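PDB 5MQO: Non-reducing end beta-L-arabinofuranosidase from Bacteroides thetaiotaomicron, which probably hydrolyses glycosidic bonds in complex plant pectin, as an aceric acidase of glycoside hydrolase family GH127 in a gut bacterium. Local coordinates for residues P286-Y291 with T314-L319; F529-R534 with D571-V576; V597-G602 with V692-A697. All coordinates share one frame; numbering follows the deposited sequence.

Contact 1. Residues P286-Y291 with T314-L319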
loop_
_atom_site.group_PDB
_atom_site.type_symbol
_atom_site.label_atom_id
_atom_site.label_comp_id
_atom_site.label_asym_id
_atom_site.label_seq_id
_atom_site.Cartn_x
_atom_site.Cartn_y
_atom_site.Cartn_z
ATOM N N PRO A 286 -3.712 -27.014 -1.796
ATOM C CA PRO A 286 -4.180 -26.214 -2.934
ATOM C C PRO A 286 -4.775 -24.863 -2.571
ATOM O O PRO A 286 -5.215 -24.670 -1.459
ATOM C CB PRO A 286 -5.258 -27.108 -3.540
ATOM C CG PRO A 286 -4.730 -28.468 -3.267
ATOM C CD PRO A 286 -4.232 -28.385 -1.873
ATOM N N PHE A 287 -4.805 -23.933 -3.511
ATOM C CA PHE A 287 -5.335 -22.616 -3.202
ATOM C C PHE A 287 -6.794 -22.656 -2.798
ATOM O O PHE A 287 -7.203 -21.915 -1.913
ATOM C CB PHE A 287 -5.132 -21.590 -4.308
ATOM C CG PHE A 287 -5.665 -20.252 -3.932
ATOM C CD1 PHE A 287 -5.010 -19.486 -2.974
ATOM C CD2 PHE A 287 -6.886 -19.796 -4.436
ATOM C CE1 PHE A 287 -5.533 -18.245 -2.575
ATOM C CE2 PHE A 287 -7.430 -18.584 -4.022
ATOM C CZ PHE A 287 -6.759 -17.803 -3.104
ATOM N N ARG A 288 -7.575 -23.541 -3.398
ATOM C CA ARG A 288 -9.026 -23.526 -3.161
ATOM C C ARG A 288 -9.412 -24.047 -1.788
ATOM O O ARG A 288 -10.531 -23.820 -1.353
ATOM C CB ARG A 288 -9.755 -24.251 -4.287
ATOM C CG ARG A 288 -9.535 -23.552 -5.618
ATOM C CD ARG A 288 -10.302 -24.177 -6.780
ATOM N NE ARG A 288 -10.261 -23.322 -7.965
ATOM C CZ ARG A 288 -9.183 -23.130 -8.737
ATOM N NH1 ARG A 288 -7.999 -23.731 -8.495
ATOM N NH2 ARG A 288 -9.279 -22.311 -9.781
ATOM N N ASP A 289 -8.473 -24.703 -1.102
ATOM C CA ASP A 289 -8.647 -25.145 0.296
ATOM C C ASP A 289 -8.234 -24.096 1.317
ATOM O O ASP A 289 -8.503 -24.275 2.481
ATOM C CB ASP A 289 -7.863 -26.445 0.572
ATOM C CG ASP A 289 -8.289 -27.597 -0.336
ATOM O OD1 ASP A 289 -9.497 -27.921 -0.370
ATOM O OD2 ASP A 289 -7.415 -28.179 -1.018
ATOM N N GLN A 290 -7.583 -23.018 0.891
ATOM C CA GLN A 290 -7.082 -21.977 1.787
ATOM C C GLN A 290 -8.146 -20.967 2.075
ATOM O O GLN A 290 -8.612 -20.301 1.150
ATOM C CB GLN A 290 -5.906 -21.238 1.159
ATOM C CG GLN A 290 -4.648 -22.083 1.026
ATOM C CD GLN A 290 -3.514 -21.341 0.328
ATOM O OE1 GLN A 290 -3.276 -20.145 0.557
ATOM N NE2 GLN A 290 -2.788 -22.066 -0.506
ATOM N N TYR A 291 -8.534 -20.833 3.343
ATOM C CA TYR A 291 -9.515 -19.818 3.766
ATOM C C TYR A 291 -8.944 -18.871 4.848
ATOM O O TYR A 291 -9.698 -18.146 5.520
ATOM C CB TYR A 291 -10.801 -20.498 4.275
ATOM C CG TYR A 291 -11.545 -21.267 3.233
ATOM C CD1 TYR A 291 -12.514 -20.631 2.422
ATOM C CD2 TYR A 291 -11.301 -22.637 3.029
ATOM C CE1 TYR A 291 -13.233 -21.334 1.451
ATOM C CE2 TYR A 291 -12.001 -23.360 2.036
ATOM C CZ TYR A 291 -12.971 -22.703 1.252
ATOM O OH TYR A 291 -13.688 -23.378 0.287
ATOM N N THR A 314 -11.994 -14.385 -14.947
ATOM C CA THR A 314 -12.701 -15.710 -15.032
ATOM C C THR A 314 -14.089 -15.835 -14.360
ATOM O O THR A 314 -14.862 -16.749 -14.688
ATOM C CB THR A 314 -11.827 -16.878 -14.474
ATOM O OG1 THR A 314 -11.713 -16.793 -13.040
ATOM C CG2 THR A 314 -10.428 -16.894 -15.125
ATOM N N GLY A 315 -14.371 -14.966 -13.383
ATOM C CA GLY A 315 -15.620 -14.992 -12.623
ATOM C C GLY A 315 -15.874 -16.257 -11.841
ATOM O O GLY A 315 -17.012 -16.530 -11.501
ATOM N N GLU A 316 -14.820 -17.020 -11.529
ATOM C CA GLU A 316 -14.946 -18.282 -10.784
ATOM C C GLU A 316 -15.274 -17.974 -9.340
ATOM O O GLU A 316 -14.427 -17.551 -8.590
ATOM C CB GLU A 316 -13.654 -19.107 -10.866
ATOM C CG GLU A 316 -13.796 -20.573 -10.392
ATOM C CD GLU A 316 -12.449 -21.258 -10.170
ATOM O OE1 GLU A 316 -11.435 -20.608 -10.538
ATOM O OE2 GLU A 316 -12.398 -22.407 -9.638
ATOM N N GLN A 317 -16.518 -18.172 -8.955
ATOM C CA GLN A 317 -16.953 -17.765 -7.627
ATOM C C GLN A 317 -16.102 -18.318 -6.483
ATOM O O GLN A 317 -15.871 -17.610 -5.508
ATOM C CB GLN A 317 -18.444 -18.071 -7.429
ATOM C CG GLN A 317 -19.328 -17.096 -8.217
ATOM C CD GLN A 317 -20.826 -17.370 -8.073
ATOM O OE1 GLN A 317 -21.340 -18.393 -8.568
ATOM N NE2 GLN A 317 -21.543 -16.447 -7.407
ATOM N N GLN A 318 -15.617 -19.552 -6.624
ATOM C CA GLN A 318 -14.890 -20.233 -5.540
ATOM C C GLN A 318 -13.699 -19.398 -5.112
ATOM O O GLN A 318 -13.514 -19.172 -3.943
ATOM C CB GLN A 318 -14.481 -21.653 -5.951
ATOM C CG GLN A 318 -13.567 -22.400 -4.978
ATOM C CD GLN A 318 -14.079 -22.485 -3.544
ATOM O OE1 GLN A 318 -15.261 -22.723 -3.295
ATOM N NE2 GLN A 318 -13.175 -22.313 -2.593
ATOM N N LEU A 319 -12.954 -18.874 -6.070
ATOM C CA LEU A 319 -11.861 -17.936 -5.780
ATOM C C LEU A 319 -12.252 -16.765 -4.835
ATOM O O LEU A 319 -11.530 -16.461 -3.895
ATOM C CB LEU A 319 -11.291 -17.373 -7.074
ATOM C CG LEU A 319 -10.795 -18.421 -8.059
ATOM C CD1 LEU A 319 -10.389 -17.749 -9.343
ATOM C CD2 LEU A 319 -9.640 -19.220 -7.481
#
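The side-chain nitrogen NE2 of Gln318 serves two acceptors: it donates to the hydroxyl oxygen OH of Tyr291, 3.1 Å away, and to OD1 of Asn322 one turn along the helix. The bond to the tyrosine is fairly straight, 155° at the hydrogen, although OH lies out of the amide plane, and the tyrosine ring stands almost perpendicular to that amide. Gln318 leaves the backbone with CG anti to N (chi1 173°) and then bends at chi2, which swings the amide round to the tyrosine. A glutamine suits this place because its chain is long enough to bridge the gap and its amide nitrogen carries two hydrogens. Gly315, with its positive phi, ends helix 297-314, and helix 317-333 follows at once, so the second segment holds the short turn between two helices and the first residues of the later one; the catalytic domain of this family is an (alpha/alpha)6 barrel. Residues 286-291, a loop with a 3-10 turn at 287-289, pack against the start of the later helix. There Arg288 grips Glu316 side-on: NE reaches OE2 at 2.9 Å, and NH2 meets the syn lone pair of OE1 at 2.8 Å, nearly in the guanidinium plane. Two bonds from one flat group to another limit rotation of both, and NH1 forms a further salt bridge with Asp269. Leu319 CD2 lies over one face of the guanidinium, 3.9 Å from Arg288 NH2, and meets the ring edge of Phe287 at CD2, 4.1 Å off. Buried Phe287 also touches Leu323, and Leu303 and Val307 of helix 297-314.

Contact 2. Residues F529-R534 with D571-V576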
loop_
_atom_site.group_PDB
_atom_site.type_symbol
_atom_site.label_atom_id
_atom_site.label_comp_id
_atom_site.label_asym_id
_atom_site.label_seq_id
_atom_site.Cartn_x
_atom_site.Cartn_y
_atom_site.Cartn_z
ATOM N N PHE A 529 -24.933 11.835 -14.733
ATOM C CA PHE A 529 -23.993 10.813 -14.279
ATOM C C PHE A 529 -23.570 11.195 -12.871
ATOM O O PHE A 529 -23.708 12.371 -12.482
ATOM C CB PHE A 529 -22.787 10.703 -15.222
ATOM C CG PHE A 529 -21.928 11.932 -15.266
ATOM C CD1 PHE A 529 -22.250 12.990 -16.099
ATOM C CD2 PHE A 529 -20.798 12.034 -14.482
ATOM C CE1 PHE A 529 -21.460 14.138 -16.137
ATOM C CE2 PHE A 529 -20.004 13.177 -14.508
ATOM C CZ PHE A 529 -20.328 14.230 -15.343
ATOM N N SER A 530 -23.043 10.223 -12.122
ATOM C CA SER A 530 -22.784 10.411 -10.687
ATOM C C SER A 530 -21.355 10.847 -10.339
ATOM O O SER A 530 -20.398 10.631 -11.098
ATOM C CB SER A 530 -23.140 9.137 -9.923
ATOM O OG SER A 530 -24.539 8.936 -9.852
ATOM N N LEU A 531 -21.225 11.490 -9.189
ATOM C CA LEU A 531 -19.926 11.660 -8.541
ATOM C C LEU A 531 -20.030 11.016 -7.183
ATOM O O LEU A 531 -20.799 11.472 -6.341
ATOM C CB LEU A 531 -19.555 13.139 -8.368
ATOM C CG LEU A 531 -19.088 13.896 -9.614
ATOM C CD1 LEU A 531 -18.612 15.297 -9.234
ATOM C CD2 LEU A 531 -17.989 13.166 -10.368
ATOM N N PHE A 532 -19.249 9.969 -6.961
ATOM C CA PHE A 532 -19.311 9.220 -5.708
ATOM C C PHE A 532 -18.185 9.691 -4.817
ATOM O O PHE A 532 -17.057 9.858 -5.296
ATOM C CB PHE A 532 -19.141 7.740 -5.958
ATOM C CG PHE A 532 -20.172 7.145 -6.856
ATOM C CD1 PHE A 532 -20.057 7.242 -8.233
ATOM C CD2 PHE A 532 -21.228 6.407 -6.330
ATOM C CE1 PHE A 532 -20.991 6.657 -9.078
ATOM C CE2 PHE A 532 -22.166 5.807 -7.163
ATOM C CZ PHE A 532 -22.048 5.944 -8.547
ATOM N N PHE A 533 -18.477 9.881 -3.534
ATOM C CA PHE A 533 -17.455 10.250 -2.528
ATOM C C PHE A 533 -17.383 9.215 -1.441
ATOM O O PHE A 533 -18.374 8.952 -0.739
ATOM C CB PHE A 533 -17.765 11.618 -1.905
ATOM C CG PHE A 533 -17.796 12.720 -2.913
ATOM C CD1 PHE A 533 -18.927 12.906 -3.714
ATOM C CD2 PHE A 533 -16.675 13.506 -3.118
ATOM C CE1 PHE A 533 -18.941 13.877 -4.683
ATOM C CE2 PHE A 533 -16.687 14.482 -4.075
ATOM C CZ PHE A 533 -17.819 14.671 -4.864
ATOM N N ARG A 534 -16.219 8.607 -1.287
ATOM C CA ARG A 534 -16.053 7.621 -0.225
ATOM C C ARG A 534 -16.211 8.331 1.118
ATOM O O ARG A 534 -15.674 9.413 1.311
ATOM C CB ARG A 534 -14.698 6.914 -0.337
ATOM C CG ARG A 534 -14.487 5.809 0.685
ATOM C CD ARG A 534 -13.240 5.021 0.381
ATOM N NE ARG A 534 -12.088 5.828 0.692
ATOM C CZ ARG A 534 -11.559 5.975 1.906
ATOM N NH1 ARG A 534 -10.484 6.761 2.068
ATOM N NH2 ARG A 534 -12.079 5.335 2.959
ATOM N N ASP A 571 -19.582 23.620 -11.931
ATOM C CA ASP A 571 -20.233 23.065 -10.716
ATOM C C ASP A 571 -19.167 22.749 -9.646
ATOM O O ASP A 571 -17.968 22.529 -9.945
ATOM C CB ASP A 571 -21.129 21.822 -11.002
ATOM C CG ASP A 571 -22.497 22.172 -11.661
ATOM O OD1 ASP A 571 -23.037 23.270 -11.447
ATOM O OD2 ASP A 571 -23.052 21.329 -12.400
ATOM N N VAL A 572 -19.621 22.767 -8.397
ATOM C CA VAL A 572 -18.757 22.600 -7.234
ATOM C C VAL A 572 -19.435 21.669 -6.244
ATOM O O VAL A 572 -20.515 21.975 -5.761
ATOM C CB VAL A 572 -18.493 23.972 -6.582
ATOM C CG1 VAL A 572 -18.015 23.852 -5.140
ATOM C CG2 VAL A 572 -17.490 24.758 -7.412
ATOM N N VAL A 573 -18.804 20.537 -5.954
ATOM C CA VAL A 573 -19.198 19.692 -4.829
ATOM C C VAL A 573 -18.187 19.864 -3.693
ATOM O O VAL A 573 -16.982 20.026 -3.932
ATOM C CB VAL A 573 -19.237 18.201 -5.208
ATOM C CG1 VAL A 573 -19.972 17.402 -4.135
ATOM C CG2 VAL A 573 -19.903 18.000 -6.551
ATOM N N GLU A 574 -18.686 19.805 -2.463
ATOM C CA GLU A 574 -17.869 20.038 -1.285
ATOM C C GLU A 574 -18.223 19.059 -0.153
ATOM O O GLU A 574 -19.282 19.148 0.470
ATOM C CB GLU A 574 -17.997 21.490 -0.824
ATOM C CG GLU A 574 -16.836 21.961 0.041
ATOM C CD GLU A 574 -16.884 23.451 0.326
ATOM O OE1 GLU A 574 -16.557 24.246 -0.590
ATOM O OE2 GLU A 574 -17.259 23.809 1.468
ATOM N N LEU A 575 -17.316 18.114 0.089
ATOM C CA LEU A 575 -17.435 17.153 1.173
ATOM C C LEU A 575 -16.820 17.779 2.390
ATOM O O LEU A 575 -15.688 18.254 2.310
ATOM C CB LEU A 575 -16.662 15.903 0.803
ATOM C CG LEU A 575 -16.664 14.759 1.812
ATOM C CD1 LEU A 575 -18.067 14.224 2.068
ATOM C CD2 LEU A 575 -15.752 13.646 1.328
ATOM N N VAL A 576 -17.564 17.821 3.495
ATOM C CA VAL A 576 -16.991 18.182 4.800
ATOM C C VAL A 576 -17.043 16.965 5.708
ATOM O O VAL A 576 -18.115 16.563 6.119
ATOM C CB VAL A 576 -17.747 19.349 5.486
ATOM C CG1 VAL A 576 -17.095 19.731 6.821
ATOM C CG2 VAL A 576 -17.812 20.556 4.572
#
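Val573 pushes its two methyl groups between Leu531 and Phe533, one branch for each. CG1 lies against the far end of the phenylalanine ring, 3.6 Å from Phe533 CZ and 3.7 Å from Phe533 CE1, in an oblique approach. CG2 turns the other way and meets Leu531 CD1 at 4.0 Å. The split follows from the valine torsion (chi1 -166°), which puts CG1 anti to the backbone N and leaves CG2 beside it, spreading the branches along the strand. A beta-branched residue fits here because it offers two fixed methyls close to the main chain, while the longer leucine and phenylalanine opposite reach roughly halfway across to meet it. Phe533 also uses its base: CB lies 4.3 Å from Leu575 CD2, and the same methyl is 4.2 Å from Arg534 O. In each strand the residues between these point elsewhere, Phe532 stacking on Tyr482, and Glu574 pairing with Arg516. The two strand segments run nearly parallel, 16° apart, with their axes 9.6 Å from each other. That spacing belongs to facing sheets packed through side chains, not to neighbours within a sheet, and so to a beta-sandwich in the middle domain. Strand 529-535 lies in the mixed sheet, next to 480-483 and 559-565; strand 572-577 lies in the antiparallel sheet, between 514-521 and 542-546. Val517 and Leu544 from those flanking strands join the apolar layer, while Trp567 and Tyr486 come in from loops, and Arg534 reaches Glu406 and Glu409 of helix 402-416.

Contact 3. Residues V597-G602 with V692-A697; sequences VVVKRG and VWMPLA
A single antiparallel bridge in the C-terminal beta domain joins these segments: Val597 and Met694 form a hydrogen-bonded pair. Val597 N donates to Met694 O at 2.7 Å, and Met694 N returns a bond to Val597 O at 2.8 Å; both lie in the carbonyl planes of their acceptors. The same Val597 O is also approached by Trp693 CA, 3.4 Å away, in a CA-H...O contact. Beyond this pair the chains part, for the strand segments run at 99° to each other, and side chains take over. Val598 lies over one face of the Trp693 indole: its CG1 is 3.7 Å from the centroid of the six-membered ring and only 22° off the normal, a CH-pi contact. CG1 here occupies the crowded position between backbone N and carbonyl carbon (chi1 57°), and that turns it onto the ring while CG2 lies alongside Val692 CG1, the two side chains pointing the same way. Strand 596-601 is central in its sheet, hydrogen-bonded also to strands 581-584 and 604-609, and valines suit such a place because their branching at CB favours extended backbone and fills the layer beside it. The tryptophan, broad and flat, gives Val598 its platform and also touches Val337 and Asn375, residues of the catalytic domain. On the face shared by Val597 and Met694, the methionine bends at its last torsion so that CE comes to 4.0 Å from Val599 CG2. Further along, where the second segment has turned away, Leu696 crosses Val597 at about a right angle, its CD1 3.7 Å from Val597 CG1.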
loop_
_atom_site.group_PDB
_atom_site.type_symbol
_atom_site.label_atom_id
_atom_site.label_comp_id
_atom_site.label_asym_id
_atom_site.label_seq_id
_atom_site.Cartn_x
_atom_site.Cartn_y
_atom_site.Cartn_z
ATOM N N VAL A 597 -3.786 2.116 23.957
ATOM C CA VAL A 597 -4.527 2.942 23.050
ATOM C C VAL A 597 -3.558 3.368 21.977
ATOM O O VAL A 597 -2.360 3.508 22.228
ATOM C CB VAL A 597 -5.202 4.119 23.818
ATOM C CG1 VAL A 597 -4.190 4.927 24.606
ATOM C CG2 VAL A 597 -5.986 5.061 22.916
ATOM N N VAL A 598 -4.104 3.513 20.776
ATOM C CA VAL A 598 -3.451 4.123 19.626
ATOM C C VAL A 598 -4.285 5.350 19.204
ATOM O O VAL A 598 -5.530 5.309 19.242
ATOM C CB VAL A 598 -3.345 3.158 18.427
ATOM C CG1 VAL A 598 -4.715 2.633 17.987
ATOM C CG2 VAL A 598 -2.660 3.838 17.244
ATOM N N VAL A 599 -3.590 6.408 18.774
ATOM C CA VAL A 599 -4.219 7.666 18.411
ATOM C C VAL A 599 -4.261 7.829 16.902
ATOM O O VAL A 599 -3.220 7.916 16.266
ATOM C CB VAL A 599 -3.433 8.877 18.973
ATOM C CG1 VAL A 599 -4.139 10.177 18.605
ATOM C CG2 VAL A 599 -3.239 8.768 20.480
ATOM N N LYS A 600 -5.451 7.916 16.333
ATOM C CA LYS A 600 -5.624 8.326 14.931
ATOM C C LYS A 600 -6.196 9.746 14.871
ATOM O O LYS A 600 -6.787 10.239 15.838
ATOM C CB LYS A 600 -6.567 7.370 14.188
ATOM C CG LYS A 600 -6.005 5.959 13.960
ATOM C CD LYS A 600 -6.823 5.054 13.007
ATOM C CE LYS A 600 -6.601 5.428 11.551
ATOM N NZ LYS A 600 -7.324 4.577 10.591
ATOM N N ARG A 601 -5.977 10.397 13.737
ATOM C CA ARG A 601 -6.734 11.577 13.333
ATOM C C ARG A 601 -6.964 11.439 11.844
ATOM O O ARG A 601 -6.005 11.386 11.044
ATOM C CB ARG A 601 -5.991 12.878 13.643
ATOM C CG ARG A 601 -6.704 14.121 13.149
ATOM C CD ARG A 601 -6.327 15.402 13.890
ATOM N NE ARG A 601 -7.219 16.470 13.408
ATOM C CZ ARG A 601 -6.983 17.294 12.377
ATOM N NH1 ARG A 601 -5.820 17.294 11.695
ATOM N NH2 ARG A 601 -7.929 18.160 12.040
ATOM N N GLY A 602 -8.232 11.351 11.461
ATOM C CA GLY A 602 -8.527 11.031 10.091
ATOM C C GLY A 602 -7.885 9.683 9.791
ATOM O O GLY A 602 -8.066 8.735 10.597
ATOM N N VAL A 692 3.759 3.148 18.935
ATOM C CA VAL A 692 2.422 3.518 18.483
ATOM C C VAL A 692 1.438 3.295 19.635
ATOM O O VAL A 692 0.714 4.198 20.026
ATOM C CB VAL A 692 1.984 2.749 17.206
ATOM C CG1 VAL A 692 0.554 3.101 16.770
ATOM C CG2 VAL A 692 2.969 2.989 16.072
ATOM N N TRP A 693 1.408 2.096 20.190
ATOM C CA TRP A 693 0.440 1.787 21.248
ATOM C C TRP A 693 1.009 2.248 22.584
ATOM O O TRP A 693 2.201 2.057 22.828
ATOM C CB TRP A 693 0.094 0.285 21.269
ATOM C CG TRP A 693 -0.720 -0.090 20.131
ATOM C CD1 TRP A 693 -0.276 -0.375 18.900
ATOM C CD2 TRP A 693 -2.141 -0.176 20.082
ATOM N NE1 TRP A 693 -1.326 -0.663 18.071
ATOM C CE2 TRP A 693 -2.488 -0.552 18.774
ATOM C CE3 TRP A 693 -3.159 -0.013 21.030
ATOM C CZ2 TRP A 693 -3.816 -0.742 18.368
ATOM C CZ3 TRP A 693 -4.488 -0.186 20.638
ATOM C CH2 TRP A 693 -4.804 -0.547 19.316
ATOM N N MET A 694 0.155 2.879 23.407
ATOM C CA MET A 694 0.541 3.428 24.710
ATOM C C MET A 694 -0.439 2.975 25.792
ATOM O O MET A 694 -1.619 2.732 25.511
ATOM C CB MET A 694 0.565 4.963 24.687
ATOM C CG MET A 694 1.661 5.579 23.838
ATOM S SD MET A 694 1.420 7.343 23.445
ATOM C CE MET A 694 0.045 7.256 22.290
ATOM N N PRO A 695 0.036 2.885 27.037
ATOM C CA PRO A 695 -0.867 2.625 28.148
ATOM C C PRO A 695 -2.028 3.606 28.215
ATOM O O PRO A 695 -1.837 4.797 28.055
ATOM C CB PRO A 695 0.031 2.804 29.387
ATOM C CG PRO A 695 1.417 2.557 28.898
ATOM C CD PRO A 695 1.440 3.022 27.477
ATOM N N LEU A 696 -3.212 3.082 28.497
ATOM C CA LEU A 696 -4.443 3.852 28.622
ATOM C C LEU A 696 -4.895 3.910 30.082
ATOM O O LEU A 696 -4.974 2.877 30.729
ATOM C CB LEU A 696 -5.512 3.153 27.774
ATOM C CG LEU A 696 -6.927 3.721 27.720
ATOM C CD1 LEU A 696 -7.011 5.069 27.000
ATOM C CD2 LEU A 696 -7.839 2.690 27.069
ATOM N N ALA A 697 -5.208 5.101 30.588
ATOM C CA ALA A 697 -5.846 5.261 31.901
ATOM C C ALA A 697 -7.279 5.752 31.725
ATOM O O ALA A 697 -7.481 6.906 31.348
ATOM C CB ALA A 697 -5.054 6.237 32.744
#

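How the contacts relate
The three contacts follow one another along the chain, each closing before the next opens, and each lies in a different part of the protein: the helical catalytic domain, the middle domain and the C-terminal domain. Contact 1 is remote, its centre 36 Å from that of contact 2 and 38 Å from that of contact 3. Contacts 2 and 3 have centres 32 Å apart, yet their nearest atoms are about 9 Å from each other. They share no strand or sheet: contact 2 packs two sheets face to face, whereas contact 3 pairs strands within a third. Each contact thus lies within its own domain, and residues of contacts 2 and 3 also reach the catalytic domain.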